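Local coordinates for protein chitosanase (Gynuella sunshinyii YC6258, PDB 6X2Q) that probably hydrolyses chitosan as a family 46 glycoside hydrolase and binds a glucosamine oligosaccharide, at residues L9-I14 / T136-Y141; G28-L33 / Q95-A100; Q58-L63 / P104-V109. All coordinates share one frame; numbering follows the deposited sequence.

In the fold
The chain is mostly helical, and the three contacts sample it in two places. Contact 1 joins helix 5-20 to helix 134-147, and along the chain it closes a loop inside which contacts 2 and 3 both lie. Those two have centres about 15 Å apart and touch directly, through W97 and A100 against F106, whereas each centre is about 24 Å from that of contact 1. Contact 2 sets strand 30-32 and its approach against helix 93-100; contact 3 sets helix 52-63 against helix 104-129. Their segments alternate, so the two contacts cross along the chain. Together they join the start of the small sheet, near L33 on the bound sugar, to the helices packed against it.

Contact 1: L9-I14 / T136-Y141; sequences LLADQI and TLLALY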
ATOM      1  N   LEU A   9       3.564 -14.067   0.864  1.00 43.00           N
ATOM      2  CA  LEU A   9       3.737 -13.855   2.313  1.00 46.43           C
ATOM      3  C   LEU A   9       4.921 -12.912   2.482  1.00 41.90           C
ATOM      4  O   LEU A   9       4.858 -12.045   3.310  1.00 43.19           O
ATOM      5  CB  LEU A   9       3.993 -15.195   2.993  1.00 46.86           C
ATOM      6  CG  LEU A   9       5.054 -15.146   4.077  1.00 54.52           C
ATOM      7  CD1 LEU A   9       4.412 -15.084   5.440  1.00 47.63           C
ATOM      8  CD2 LEU A   9       5.990 -16.319   3.976  1.00 56.31           C
ATOM      9  N   LEU A  10       5.959 -13.139   1.692  1.00 39.34           N
ATOM     10  CA  LEU A  10       7.157 -12.316   1.655  1.00 39.31           C
ATOM     11  C   LEU A  10       6.811 -10.863   1.333  1.00 37.88           C
ATOM     12  O   LEU A  10       7.199  -9.947   2.060  1.00 37.39           O
ATOM     13  CB  LEU A  10       8.115 -12.893   0.623  1.00 41.51           C
ATOM     14  CG  LEU A  10       9.610 -13.046   0.858  1.00 41.49           C
ATOM     15  CD1 LEU A  10       9.957 -13.520   2.242  1.00 45.34           C
ATOM     16  CD2 LEU A  10      10.083 -14.054  -0.143  1.00 45.53           C
ATOM     17  N   ALA A  11       6.061 -10.641   0.250  1.00 35.15           N
ATOM     18  CA  ALA A  11       5.614  -9.295  -0.090  1.00 35.66           C
ATOM     19  C   ALA A  11       4.895  -8.636   1.083  1.00 37.92           C
ATOM     20  O   ALA A  11       5.188  -7.488   1.442  1.00 31.44           O
ATOM     21  CB  ALA A  11       4.707  -9.344  -1.318  1.00 33.19           C
ATOM     22  N   ASP A  12       3.961  -9.360   1.708  1.00 37.57           N
ATOM     23  CA  ASP A  12       3.192  -8.782   2.803  1.00 37.19           C
ATOM     24  C   ASP A  12       4.088  -8.437   3.981  1.00 35.96           C
ATOM     25  O   ASP A  12       3.902  -7.400   4.624  1.00 35.38           O
ATOM     26  CB  ASP A  12       2.081  -9.735   3.248  1.00 30.56           C
ATOM     27  CG  ASP A  12       0.979  -9.871   2.213  1.00 40.38           C
ATOM     28  OD1 ASP A  12       0.941  -9.044   1.274  1.00 39.88           O
ATOM     29  OD2 ASP A  12       0.142 -10.796   2.345  1.00 47.70           O
ATOM     30  N   GLN A  13       5.057  -9.295   4.291  1.00 33.51           N
ATOM     31  CA  GLN A  13       5.905  -9.017   5.442  1.00 35.87           C
ATOM     32  C   GLN A  13       6.844  -7.851   5.166  1.00 37.16           C
ATOM     33  O   GLN A  13       7.140  -7.060   6.070  1.00 34.76           O
ATOM     34  CB  GLN A  13       6.678 -10.272   5.835  1.00 35.82           C
ATOM     35  CG  GLN A  13       5.790 -11.233   6.595  1.00 38.27           C
ATOM     36  CD  GLN A  13       6.438 -12.565   6.931  1.00 42.04           C
ATOM     37  OE1 GLN A  13       7.641 -12.765   6.765  1.00 43.26           O
ATOM     38  NE2 GLN A  13       5.627 -13.489   7.413  1.00 47.18           N
ATOM     39  N   ILE A  14       7.291  -7.712   3.913  1.00 37.43           N
ATOM     40  CA  ILE A  14       8.181  -6.608   3.536  1.00 36.01           C
ATOM     41  C   ILE A  14       7.441  -5.278   3.608  1.00 31.99           C
ATOM     42  O   ILE A  14       7.936  -4.303   4.186  1.00 32.12           O
ATOM     43  CB  ILE A  14       8.757  -6.838   2.123  1.00 30.83           C
ATOM     44  CG1 ILE A  14       9.710  -8.035   2.102  1.00 33.13           C
ATOM     45  CG2 ILE A  14       9.437  -5.585   1.611  1.00 29.49           C
ATOM     46  CD1 ILE A  14      10.112  -8.467   0.692  1.00 35.60           C
ATOM     47  N   THR A 136       9.590  -6.709  -9.473  1.00 30.82           N
ATOM     48  CA  THR A 136       8.736  -5.709 -10.113  1.00 32.80           C
ATOM     49  C   THR A 136       7.297  -5.779  -9.591  1.00 29.26           C
ATOM     50  O   THR A 136       6.654  -4.741  -9.381  1.00 29.77           O
ATOM     51  CB  THR A 136       8.775  -5.895 -11.631  1.00 25.07           C
ATOM     52  OG1 THR A 136      10.132  -5.982 -12.034  1.00 34.18           O
ATOM     53  CG2 THR A 136       8.146  -4.713 -12.374  1.00 24.02           C
ATOM     54  N   LEU A 137       6.774  -6.992  -9.372  1.00 27.65           N
ATOM     55  CA  LEU A 137       5.421  -7.130  -8.835  1.00 27.66           C
ATOM     56  C   LEU A 137       5.337  -6.558  -7.427  1.00 28.27           C
ATOM     57  O   LEU A 137       4.365  -5.874  -7.078  1.00 29.27           O
ATOM     58  CB  LEU A 137       4.993  -8.604  -8.842  1.00 36.68           C
ATOM     59  CG  LEU A 137       4.406  -9.198 -10.134  1.00 37.82           C
ATOM     60  CD1 LEU A 137       5.162  -8.753 -11.375  1.00 31.77           C
ATOM     61  CD2 LEU A 137       4.349 -10.737 -10.075  1.00 39.32           C
ATOM     62  N   LEU A 138       6.348  -6.835  -6.608  1.00 26.98           N
ATOM     63  CA  LEU A 138       6.377  -6.295  -5.263  1.00 27.77           C
ATOM     64  C   LEU A 138       6.408  -4.770  -5.307  1.00 31.50           C
ATOM     65  O   LEU A 138       5.631  -4.103  -4.613  1.00 25.77           O
ATOM     66  CB  LEU A 138       7.591  -6.865  -4.529  1.00 24.89           C
ATOM     67  CG  LEU A 138       7.886  -6.240  -3.168  1.00 29.85           C
ATOM     68  CD1 LEU A 138       6.742  -6.513  -2.197  1.00 23.37           C
ATOM     69  CD2 LEU A 138       9.191  -6.784  -2.628  1.00 30.20           C
ATOM     70  N   ALA A 139       7.250  -4.208  -6.178  1.00 26.43           N
ATOM     71  CA  ALA A 139       7.362  -2.757  -6.282  1.00 28.80           C
ATOM     72  C   ALA A 139       6.052  -2.135  -6.728  1.00 31.61           C
ATOM     73  O   ALA A 139       5.660  -1.075  -6.227  1.00 32.93           O
ATOM     74  CB  ALA A 139       8.480  -2.386  -7.254  1.00 25.37           C
ATOM     75  N   LEU A 140       5.355  -2.771  -7.675  1.00 29.13           N
ATOM     76  CA  LEU A 140       4.059  -2.225  -8.072  1.00 30.99           C
ATOM     77  C   LEU A 140       3.037  -2.355  -6.957  1.00 25.53           C
ATOM     78  O   LEU A 140       2.166  -1.488  -6.805  1.00 26.88           O
ATOM     79  CB  LEU A 140       3.545  -2.924  -9.327  1.00 28.55           C
ATOM     80  CG  LEU A 140       4.409  -2.708 -10.564  1.00 30.00           C
ATOM     81  CD1 LEU A 140       3.991  -3.691 -11.672  1.00 30.24           C
ATOM     82  CD2 LEU A 140       4.332  -1.279 -11.044  1.00 29.73           C
ATOM     83  N   TYR A 141       3.127  -3.422  -6.171  1.00 27.54           N
ATOM     84  CA  TYR A 141       2.128  -3.657  -5.136  1.00 29.59           C
ATOM     85  C   TYR A 141       2.323  -2.696  -3.969  1.00 31.52           C
ATOM     86  O   TYR A 141       1.356  -2.116  -3.452  1.00 27.18           O
ATOM     87  CB  TYR A 141       2.219  -5.103  -4.684  1.00 25.90           C
ATOM     88  CG  TYR A 141       1.301  -5.506  -3.559  1.00 31.27           C
ATOM     89  CD1 TYR A 141      -0.020  -5.081  -3.507  1.00 27.58           C
ATOM     90  CD2 TYR A 141       1.761  -6.354  -2.561  1.00 34.01           C
ATOM     91  CE1 TYR A 141      -0.850  -5.487  -2.471  1.00 32.84           C
ATOM     92  CE2 TYR A 141       0.959  -6.761  -1.539  1.00 33.25           C
ATOM     93  CZ  TYR A 141      -0.345  -6.329  -1.489  1.00 35.62           C
ATOM     94  OH  TYR A 141      -1.123  -6.756  -0.441  1.00 35.54           O
TER
HETATM   95  O   HOH W   1      -0.147  -6.278   2.107  1.00 30.00           O
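The Y141 ring presents an edge to helix 5-20: D12 OD1 lies at that edge in the ring plane, and A11 CB also sits near the plane. F119, from helix 104-129, makes an edge-to-face pair with the same ring. This is a buried helix-helix interface in a family 46 enzyme of the lysozyme clan, with the short segment axes 10.6 Å apart at closest approach and 43° between their directions. Y141 reaches across because its CG stands anti to the backbone N (chi1 177°), which leaves A11 CB 4.4 Å from Y141 CD2. The apolar part of the contact centres on L138, whose two methyls divide the work. L138 CD1 packs on the small A11 side chain, 3.6 Å from A11 CB. L138 CD2 turns to I14, whose CD1 it meets at 3.8 Å, the two side chains running roughly at right angles.

The polar border is less direct. D12 OD1 and Y141 OH are 3.5 Å apart and share no direct hydrogen bond, and the carboxylate is turned 53° from the ring plane. R8 holds D12 OD2 in a salt bridge and forms a weak hydrogen bond with Y141 OH, which is consistent with a charged D12. The case illustrates how a helix pair can be apolar at its centre and water-mediated at its margin: one water donates to D12 OD1 at 3.1 Å and is hydrogen-bonded to Y141 OH at 2.8 Å.

Contact 2: G28-L33 / Q95-A100; sequences GYAEVL and QRWADA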
ATOM      1  N   GLY A  28      -5.033  -4.081  13.540  1.00 31.38           N
ATOM      2  CA  GLY A  28      -5.603  -3.240  14.575  1.00 32.19           C
ATOM      3  C   GLY A  28      -5.077  -1.818  14.637  1.00 37.07           C
ATOM      4  O   GLY A  28      -5.459  -1.055  15.535  1.00 38.56           O
ATOM      5  N   TYR A  29      -4.203  -1.439  13.711  1.00 35.81           N
ATOM      6  CA  TYR A  29      -3.621  -0.107  13.709  1.00 36.75           C
ATOM      7  C   TYR A  29      -4.673   0.921  13.312  1.00 35.43           C
ATOM      8  O   TYR A  29      -5.459   0.699  12.384  1.00 37.20           O
ATOM      9  CB  TYR A  29      -2.429  -0.077  12.740  1.00 38.41           C
ATOM     10  CG  TYR A  29      -1.784   1.277  12.502  1.00 42.34           C
ATOM     11  CD1 TYR A  29      -2.412   2.248  11.719  1.00 41.31           C
ATOM     12  CD2 TYR A  29      -0.520   1.570  13.014  1.00 47.32           C
ATOM     13  CE1 TYR A  29      -1.822   3.475  11.483  1.00 43.38           C
ATOM     14  CE2 TYR A  29       0.082   2.801  12.779  1.00 40.22           C
ATOM     15  CZ  TYR A  29      -0.578   3.745  12.010  1.00 45.51           C
ATOM     16  OH  TYR A  29      -0.011   4.974  11.761  1.00 52.77           O
ATOM     17  N   ALA A  30      -4.671   2.061  14.001  1.00 34.67           N
ATOM     18  CA  ALA A  30      -5.583   3.159  13.683  1.00 37.76           C
ATOM     19  C   ALA A  30      -5.013   4.439  14.271  1.00 42.24           C
ATOM     20  O   ALA A  30      -4.880   4.545  15.494  1.00 38.36           O
ATOM     21  CB  ALA A  30      -6.983   2.889  14.237  1.00 33.29           C
ATOM     22  N   GLU A  31      -4.675   5.402  13.412  1.00 43.12           N
ATOM     23  CA  GLU A  31      -4.019   6.619  13.866  1.00 44.96           C
ATOM     24  C   GLU A  31      -4.396   7.778  12.959  1.00 44.06           C
ATOM     25  O   GLU A  31      -4.779   7.592  11.798  1.00 41.78           O
ATOM     26  CB  GLU A  31      -2.490   6.489  13.883  1.00 44.16           C
ATOM     27  CG  GLU A  31      -1.905   5.482  14.866  1.00 51.07           C
ATOM     28  CD  GLU A  31      -2.055   5.872  16.332  1.00 58.47           C
ATOM     29  OE1 GLU A  31      -2.891   6.742  16.662  1.00 65.76           O
ATOM     30  OE2 GLU A  31      -1.319   5.302  17.164  1.00 62.00           O
ATOM     31  N   VAL A  32      -4.283   8.982  13.519  1.00 45.78           N
ATOM     32  CA  VAL A  32      -4.308  10.229  12.763  1.00 44.29           C
ATOM     33  C   VAL A  32      -2.859  10.619  12.485  1.00 46.71           C
ATOM     34  O   VAL A  32      -2.030  10.669  13.406  1.00 43.35           O
ATOM     35  CB  VAL A  32      -5.056  11.327  13.538  1.00 48.04           C
ATOM     36  CG1 VAL A  32      -5.225  12.581  12.688  1.00 42.03           C
ATOM     37  CG2 VAL A  32      -6.404  10.799  14.003  1.00 44.32           C
ATOM     38  N   LEU A  33      -2.532  10.845  11.216  1.00 46.34           N
ATOM     39  CA  LEU A  33      -1.147  11.067  10.821  1.00 49.72           C
ATOM     40  C   LEU A  33      -0.882  12.495  10.377  1.00 48.78           C
ATOM     41  O   LEU A  33       0.277  12.843  10.110  1.00 52.57           O
ATOM     42  CB  LEU A  33      -0.747  10.091   9.707  1.00 46.49           C
ATOM     43  CG  LEU A  33      -0.704   8.616  10.107  1.00 48.53           C
ATOM     44  CD1 LEU A  33      -0.193   7.768   8.967  1.00 46.51           C
ATOM     45  CD2 LEU A  33       0.153   8.426  11.352  1.00 47.72           C
ATOM     46  N   GLN A  95     -10.268   3.333  18.635  1.00 42.53           N
ATOM     47  CA  GLN A  95     -10.378   2.247  19.601  1.00 45.99           C
ATOM     48  C   GLN A  95     -11.296   1.151  19.087  1.00 41.42           C
ATOM     49  O   GLN A  95     -10.992  -0.038  19.239  1.00 42.75           O
ATOM     50  CB  GLN A  95     -10.863   2.769  20.953  1.00 47.21           C
ATOM     51  CG  GLN A  95     -10.660   1.762  22.098  1.00 48.73           C
ATOM     52  CD  GLN A  95      -9.207   1.652  22.555  1.00 61.39           C
ATOM     53  OE1 GLN A  95      -8.345   1.186  21.811  1.00 59.28           O
ATOM     54  NE2 GLN A  95      -8.935   2.075  23.793  1.00 70.05           N
ATOM     55  N   ARG A  96     -12.397   1.527  18.436  1.00 39.10           N
ATOM     56  CA  ARG A  96     -13.341   0.520  17.956  1.00 41.10           C
ATOM     57  C   ARG A  96     -12.739  -0.317  16.825  1.00 42.49           C
ATOM     58  O   ARG A  96     -12.939  -1.539  16.773  1.00 36.88           O
ATOM     59  CB  ARG A  96     -14.638   1.203  17.524  1.00 41.27           C
ATOM     60  CG  ARG A  96     -15.281   2.023  18.650  1.00 45.40           C
ATOM     61  CD  ARG A  96     -16.778   1.789  18.774  1.00 47.42           C
ATOM     62  NE  ARG A  96     -17.357   2.440  19.956  1.00 54.87           N
ATOM     63  CZ  ARG A  96     -18.643   2.364  20.300  1.00 56.02           C
ATOM     64  NH1 ARG A  96     -19.497   1.673  19.553  1.00 46.81           N
ATOM     65  NH2 ARG A  96     -19.082   2.980  21.392  1.00 59.24           N
ATOM     66  N   TRP A  97     -11.986   0.326  15.923  1.00 42.14           N
ATOM     67  CA  TRP A  97     -11.271  -0.398  14.874  1.00 38.16           C
ATOM     68  C   TRP A  97     -10.320  -1.427  15.468  1.00 38.77           C
ATOM     69  O   TRP A  97     -10.284  -2.585  15.025  1.00 35.21           O
ATOM     70  CB  TRP A  97     -10.502   0.576  13.981  1.00 34.36           C
ATOM     71  CG  TRP A  97      -9.836  -0.114  12.817  1.00 34.79           C
ATOM     72  CD1 TRP A  97      -8.699  -0.870  12.849  1.00 28.81           C
ATOM     73  CD2 TRP A  97     -10.295  -0.130  11.460  1.00 26.62           C
ATOM     74  NE1 TRP A  97      -8.417  -1.338  11.592  1.00 34.35           N
ATOM     75  CE2 TRP A  97      -9.383  -0.902  10.723  1.00 29.06           C
ATOM     76  CE3 TRP A  97     -11.381   0.451  10.798  1.00 30.71           C
ATOM     77  CZ2 TRP A  97      -9.527  -1.124   9.356  1.00 29.23           C
ATOM     78  CZ3 TRP A  97     -11.524   0.237   9.440  1.00 29.42           C
ATOM     79  CH2 TRP A  97     -10.599  -0.546   8.729  1.00 27.70           C
ATOM     80  N   ALA A  98      -9.527  -1.017  16.468  1.00 37.57           N
ATOM     81  CA  ALA A  98      -8.652  -1.965  17.156  1.00 36.22           C
ATOM     82  C   ALA A  98      -9.445  -3.142  17.734  1.00 39.94           C
ATOM     83  O   ALA A  98      -9.040  -4.304  17.607  1.00 38.13           O
ATOM     84  CB  ALA A  98      -7.867  -1.246  18.254  1.00 41.40           C
ATOM     85  N   ASP A  99     -10.591  -2.867  18.361  1.00 39.68           N
ATOM     86  CA  ASP A  99     -11.353  -3.968  18.938  1.00 40.10           C
ATOM     87  C   ASP A  99     -11.990  -4.826  17.849  1.00 39.59           C
ATOM     88  O   ASP A  99     -11.941  -6.059  17.920  1.00 36.15           O
ATOM     89  CB  ASP A  99     -12.404  -3.435  19.913  1.00 39.24           C
ATOM     90  CG  ASP A  99     -11.778  -2.792  21.154  1.00 50.06           C
ATOM     91  OD1 ASP A  99     -10.728  -3.300  21.619  1.00 54.59           O
ATOM     92  OD2 ASP A  99     -12.337  -1.797  21.671  1.00 48.78           O
ATOM     93  N   ALA A 100     -12.564  -4.192  16.822  1.00 32.23           N
ATOM     94  CA  ALA A 100     -13.119  -4.954  15.717  1.00 36.32           C
ATOM     95  C   ALA A 100     -12.076  -5.906  15.123  1.00 38.32           C
ATOM     96  O   ALA A 100     -12.397  -7.049  14.792  1.00 34.71           O
ATOM     97  CB  ALA A 100     -13.667  -4.004  14.654  1.00 35.26           C
TER
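G28 and A98 bring the two backbones together, their CA atoms 4.2 Å apart, where the residues leading into strand 30-32 run beside helix 93-100. At this point the G28 carbonyl abuts the helix, with G28 O 3.6 Å from A98 CB. W97, one residue earlier, supplies the large side chain. Its CG is anti to the backbone N (chi1 -175°), which carries the indole off the helix and past the start of the strand. The leading atom is W97 CD1, 3.6 Å from Y29 O, while G28 C lies near the indole plane at the ring edge. A30 directs its methyl at the helix and meets W97 at the root of the side chain, CB to CB at 4.2 Å.

Strand 30-32 is an outer strand of the three-stranded antiparallel sheet, and W97 packs this sheet against M53, V56 and I57 of helix 52-63 and F106 of helix 104-129. Backbone hydrogen bonds of E31 with T40, and of Y29 with G42 just beyond the strands, tie the segment to its neighbour; it leads on to L33, which touches a bound glucosamine unit.

No hydrogen bond passes between the two segments. W97 NE1 is hydrogen-bonded to O of Y27, the residue before G28, so the N-H of a buried tryptophan is satisfied by a main-chain carbonyl, and the fit of helix to strand otherwise rests on shape.

Contact 3: Q58-L63 / P104-V109; sequences QRYSRL and PVFRQV
Y60 and F106 form a T-shaped pair, the edge of F106 directed at the face of Y60, with centroids 4.9 Å apart and planes at 68°. The touching atom is F106 CD1, which stands above the Y60 ring toward its rim and comes within 3.6 Å of Y60 CG. F106 CB lies over the same ring, 4.2 Å from its centroid, in a CH-pi contact. V109 CG2 occupies another direction altogether, at the edge of the Y60 ring and 4.3 Å from Y60 CD1.

One turn along, L63 CD1 is shared between two valines: V105 CG1 and V109 CG2 each lie 3.7 Å from it. At the other end of the contact, R59 offers only its aliphatic base, R59 CB resting 3.9 Å from V109 CG1. V109 is thus gripped by three residues of the facing helix.

In the second shell, the aromatic pair has outside partners on both residues. Y60 has its CG anti to the backbone N (chi1 -178°), which points the ring along the opposite helix toward its N-terminal end, where the hydroxyl hydrogen-bonds with N103 ND2 and R64 NH1; N103 OD1 in turn accepts a bond from V105 N. F106 packs against V56 and makes an edge-to-face pair with W97. Replacing Y60 with an alanine would probably leave the edge of F106 without the face it meets and deprive N103 and R64 of their shared hydroxyl partner.

The segment axes approach to 9.7 Å with 138° between directions, an antiparallel-leaning helix pair that joins helix 52-63 to the start of the long helix 104-129 within the mainly helical, lysozyme-clan fold of family 46.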
ATOM      1  N   GLN A  58     -18.380  -0.923   5.588  1.00 37.91           N
ATOM      2  CA  GLN A  58     -19.624  -1.279   4.906  1.00 37.65           C
ATOM      3  C   GLN A  58     -19.701  -2.777   4.641  1.00 40.43           C
ATOM      4  O   GLN A  58     -20.716  -3.422   4.938  1.00 35.64           O
ATOM      5  CB  GLN A  58     -19.776  -0.494   3.603  1.00 38.49           C
ATOM      6  CG  GLN A  58     -20.366   0.884   3.830  1.00 40.21           C
ATOM      7  CD  GLN A  58     -20.524   1.702   2.558  1.00 47.08           C
ATOM      8  OE1 GLN A  58     -19.838   1.471   1.554  1.00 45.94           O
ATOM      9  NE2 GLN A  58     -21.427   2.685   2.603  1.00 49.39           N
ATOM     10  N   ARG A  59     -18.639  -3.359   4.083  1.00 38.17           N
ATOM     11  CA  ARG A  59     -18.690  -4.790   3.824  1.00 38.06           C
ATOM     12  C   ARG A  59     -18.843  -5.566   5.123  1.00 37.41           C
ATOM     13  O   ARG A  59     -19.593  -6.542   5.184  1.00 36.30           O
ATOM     14  CB  ARG A  59     -17.451  -5.233   3.058  1.00 35.66           C
ATOM     15  CG  ARG A  59     -17.362  -4.530   1.731  1.00 46.41           C
ATOM     16  CD  ARG A  59     -16.202  -5.010   0.914  1.00 42.93           C
ATOM     17  NE  ARG A  59     -16.414  -6.372   0.469  1.00 55.42           N
ATOM     18  CZ  ARG A  59     -15.619  -6.991  -0.392  1.00 52.13           C
ATOM     19  NH1 ARG A  59     -14.579  -6.350  -0.896  1.00 48.28           N
ATOM     20  NH2 ARG A  59     -15.869  -8.243  -0.749  1.00 56.36           N
ATOM     21  N   TYR A  60     -18.159  -5.129   6.179  1.00 34.32           N
ATOM     22  CA  TYR A  60     -18.273  -5.819   7.450  1.00 32.77           C
ATOM     23  C   TYR A  60     -19.690  -5.712   7.996  1.00 39.52           C
ATOM     24  O   TYR A  60     -20.211  -6.667   8.584  1.00 34.10           O
ATOM     25  CB  TYR A  60     -17.267  -5.243   8.433  1.00 36.01           C
ATOM     26  CG  TYR A  60     -17.244  -5.912   9.789  1.00 37.81           C
ATOM     27  CD1 TYR A  60     -16.940  -7.267   9.915  1.00 33.22           C
ATOM     28  CD2 TYR A  60     -17.506  -5.183  10.947  1.00 35.84           C
ATOM     29  CE1 TYR A  60     -16.903  -7.881  11.166  1.00 35.95           C
ATOM     30  CE2 TYR A  60     -17.474  -5.785  12.202  1.00 36.35           C
ATOM     31  CZ  TYR A  60     -17.185  -7.135  12.308  1.00 40.58           C
ATOM     32  OH  TYR A  60     -17.148  -7.733  13.556  1.00 42.07           O
ATOM     33  N   SER A  61     -20.337  -4.568   7.773  1.00 37.99           N
ATOM     34  CA  SER A  61     -21.667  -4.338   8.315  1.00 36.68           C
ATOM     35  C   SER A  61     -22.713  -5.148   7.574  1.00 41.12           C
ATOM     36  O   SER A  61     -23.771  -5.458   8.138  1.00 39.01           O
ATOM     37  CB  SER A  61     -21.989  -2.854   8.254  1.00 36.52           C
ATOM     38  OG  SER A  61     -21.200  -2.167   9.218  1.00 42.66           O
ATOM     39  N   ARG A  62     -22.438  -5.516   6.324  1.00 33.93           N
ATOM     40  CA  ARG A  62     -23.334  -6.440   5.648  1.00 43.11           C
ATOM     41  C   ARG A  62     -23.203  -7.854   6.214  1.00 39.87           C
ATOM     42  O   ARG A  62     -24.186  -8.598   6.246  1.00 43.70           O
ATOM     43  CB  ARG A  62     -23.086  -6.391   4.138  1.00 43.55           C
ATOM     44  CG  ARG A  62     -24.108  -7.157   3.338  1.00 54.18           C
ATOM     45  CD  ARG A  62     -25.344  -6.311   3.021  1.00 55.59           C
ATOM     46  NE  ARG A  62     -26.367  -7.093   2.325  1.00 58.12           N
ATOM     47  CZ  ARG A  62     -27.161  -7.990   2.907  1.00 58.34           C
ATOM     48  NH1 ARG A  62     -28.053  -8.651   2.171  1.00 48.46           N
ATOM     49  NH2 ARG A  62     -27.065  -8.229   4.217  1.00 53.47           N
ATOM     50  N   LEU A  63     -22.023  -8.226   6.705  1.00 39.70           N
ATOM     51  CA  LEU A  63     -21.852  -9.532   7.342  1.00 36.88           C
ATOM     52  C   LEU A  63     -22.358  -9.533   8.774  1.00 39.29           C
ATOM     53  O   LEU A  63     -22.783 -10.586   9.281  1.00 35.12           O
ATOM     54  CB  LEU A  63     -20.375  -9.955   7.352  1.00 31.90           C
ATOM     55  CG  LEU A  63     -19.549 -10.023   6.060  1.00 35.85           C
ATOM     56  CD1 LEU A  63     -18.101 -10.336   6.396  1.00 31.37           C
ATOM     57  CD2 LEU A  63     -20.082 -11.061   5.084  1.00 31.84           C
ATOM     58  N   PRO A 104     -11.567 -12.422  13.569  1.00 37.42           N
ATOM     59  CA  PRO A 104     -10.970 -12.872  12.298  1.00 30.47           C
ATOM     60  C   PRO A 104     -11.799 -12.513  11.086  1.00 34.40           C
ATOM     61  O   PRO A 104     -11.246 -12.391   9.983  1.00 30.63           O
ATOM     62  CB  PRO A 104     -10.882 -14.396  12.459  1.00 39.15           C
ATOM     63  CG  PRO A 104     -11.203 -14.690  13.889  1.00 40.73           C
ATOM     64  CD  PRO A 104     -11.984 -13.555  14.418  1.00 35.67           C
ATOM     65  N   VAL A 105     -13.112 -12.337  11.251  1.00 32.51           N
ATOM     66  CA  VAL A 105     -13.954 -12.024  10.102  1.00 36.44           C
ATOM     67  C   VAL A 105     -13.706 -10.593   9.637  1.00 32.65           C
ATOM     68  O   VAL A 105     -13.721 -10.309   8.432  1.00 32.42           O
ATOM     69  CB  VAL A 105     -15.442 -12.258  10.431  1.00 35.27           C
ATOM     70  CG1 VAL A 105     -16.300 -11.912   9.225  1.00 33.86           C
ATOM     71  CG2 VAL A 105     -15.692 -13.709  10.878  1.00 38.78           C
ATOM     72  N   PHE A 106     -13.492  -9.673  10.585  1.00 31.67           N
ATOM     73  CA  PHE A 106     -13.126  -8.300  10.239  1.00 31.09           C
ATOM     74  C   PHE A 106     -11.777  -8.256   9.536  1.00 31.55           C
ATOM     75  O   PHE A 106     -11.628  -7.580   8.514  1.00 31.44           O
ATOM     76  CB  PHE A 106     -13.096  -7.423  11.490  1.00 31.56           C
ATOM     77  CG  PHE A 106     -12.876  -5.963  11.198  1.00 37.16           C
ATOM     78  CD1 PHE A 106     -13.793  -5.246  10.445  1.00 35.93           C
ATOM     79  CD2 PHE A 106     -11.769  -5.302  11.694  1.00 34.69           C
ATOM     80  CE1 PHE A 106     -13.590  -3.900  10.174  1.00 37.66           C
ATOM     81  CE2 PHE A 106     -11.566  -3.947  11.431  1.00 33.08           C
ATOM     82  CZ  PHE A 106     -12.472  -3.251  10.667  1.00 33.98           C
ATOM     83  N   ARG A 107     -10.788  -8.978  10.074  1.00 28.12           N
ATOM     84  CA  ARG A 107      -9.494  -9.086   9.407  1.00 34.48           C
ATOM     85  C   ARG A 107      -9.650  -9.652   8.005  1.00 32.67           C
ATOM     86  O   ARG A 107      -8.997  -9.186   7.063  1.00 31.55           O
ATOM     87  CB  ARG A 107      -8.547  -9.945  10.248  1.00 33.54           C
ATOM     88  CG  ARG A 107      -8.392  -9.399  11.678  1.00 35.76           C
ATOM     89  CD  ARG A 107      -7.093  -9.829  12.337  1.00 35.01           C
ATOM     90  NE  ARG A 107      -7.032 -11.274  12.557  1.00 39.36           N
ATOM     91  CZ  ARG A 107      -7.571 -11.901  13.603  1.00 36.35           C
ATOM     92  NH1 ARG A 107      -8.222 -11.224  14.539  1.00 38.19           N
ATOM     93  NH2 ARG A 107      -7.457 -13.209  13.716  1.00 35.13           N
ATOM     94  N   GLN A 108     -10.554 -10.620   7.839  1.00 29.69           N
ATOM     95  CA  GLN A 108     -10.794 -11.202   6.521  1.00 32.76           C
ATOM     96  C   GLN A 108     -11.334 -10.161   5.547  1.00 31.66           C
ATOM     97  O   GLN A 108     -10.917 -10.120   4.383  1.00 31.31           O
ATOM     98  CB  GLN A 108     -11.756 -12.393   6.638  1.00 28.47           C
ATOM     99  CG  GLN A 108     -12.084 -13.081   5.308  1.00 27.84           C
ATOM    100  CD  GLN A 108     -10.847 -13.673   4.629  1.00 35.22           C
ATOM    101  OE1 GLN A 108     -10.160 -14.515   5.199  1.00 30.04           O
ATOM    102  NE2 GLN A 108     -10.561 -13.222   3.410  1.00 34.58           N
ATOM    103  N   VAL A 109     -12.251  -9.301   6.009  1.00 29.65           N
ATOM    104  CA  VAL A 109     -12.752  -8.215   5.166  1.00 27.76           C
ATOM    105  C   VAL A 109     -11.601  -7.310   4.725  1.00 28.77           C
ATOM    106  O   VAL A 109     -11.534  -6.881   3.566  1.00 25.56           O
ATOM    107  CB  VAL A 109     -13.851  -7.419   5.908  1.00 32.16           C
ATOM    108  CG1 VAL A 109     -14.249  -6.159   5.124  1.00 27.03           C
ATOM    109  CG2 VAL A 109     -15.082  -8.290   6.159  1.00 28.95           C
TER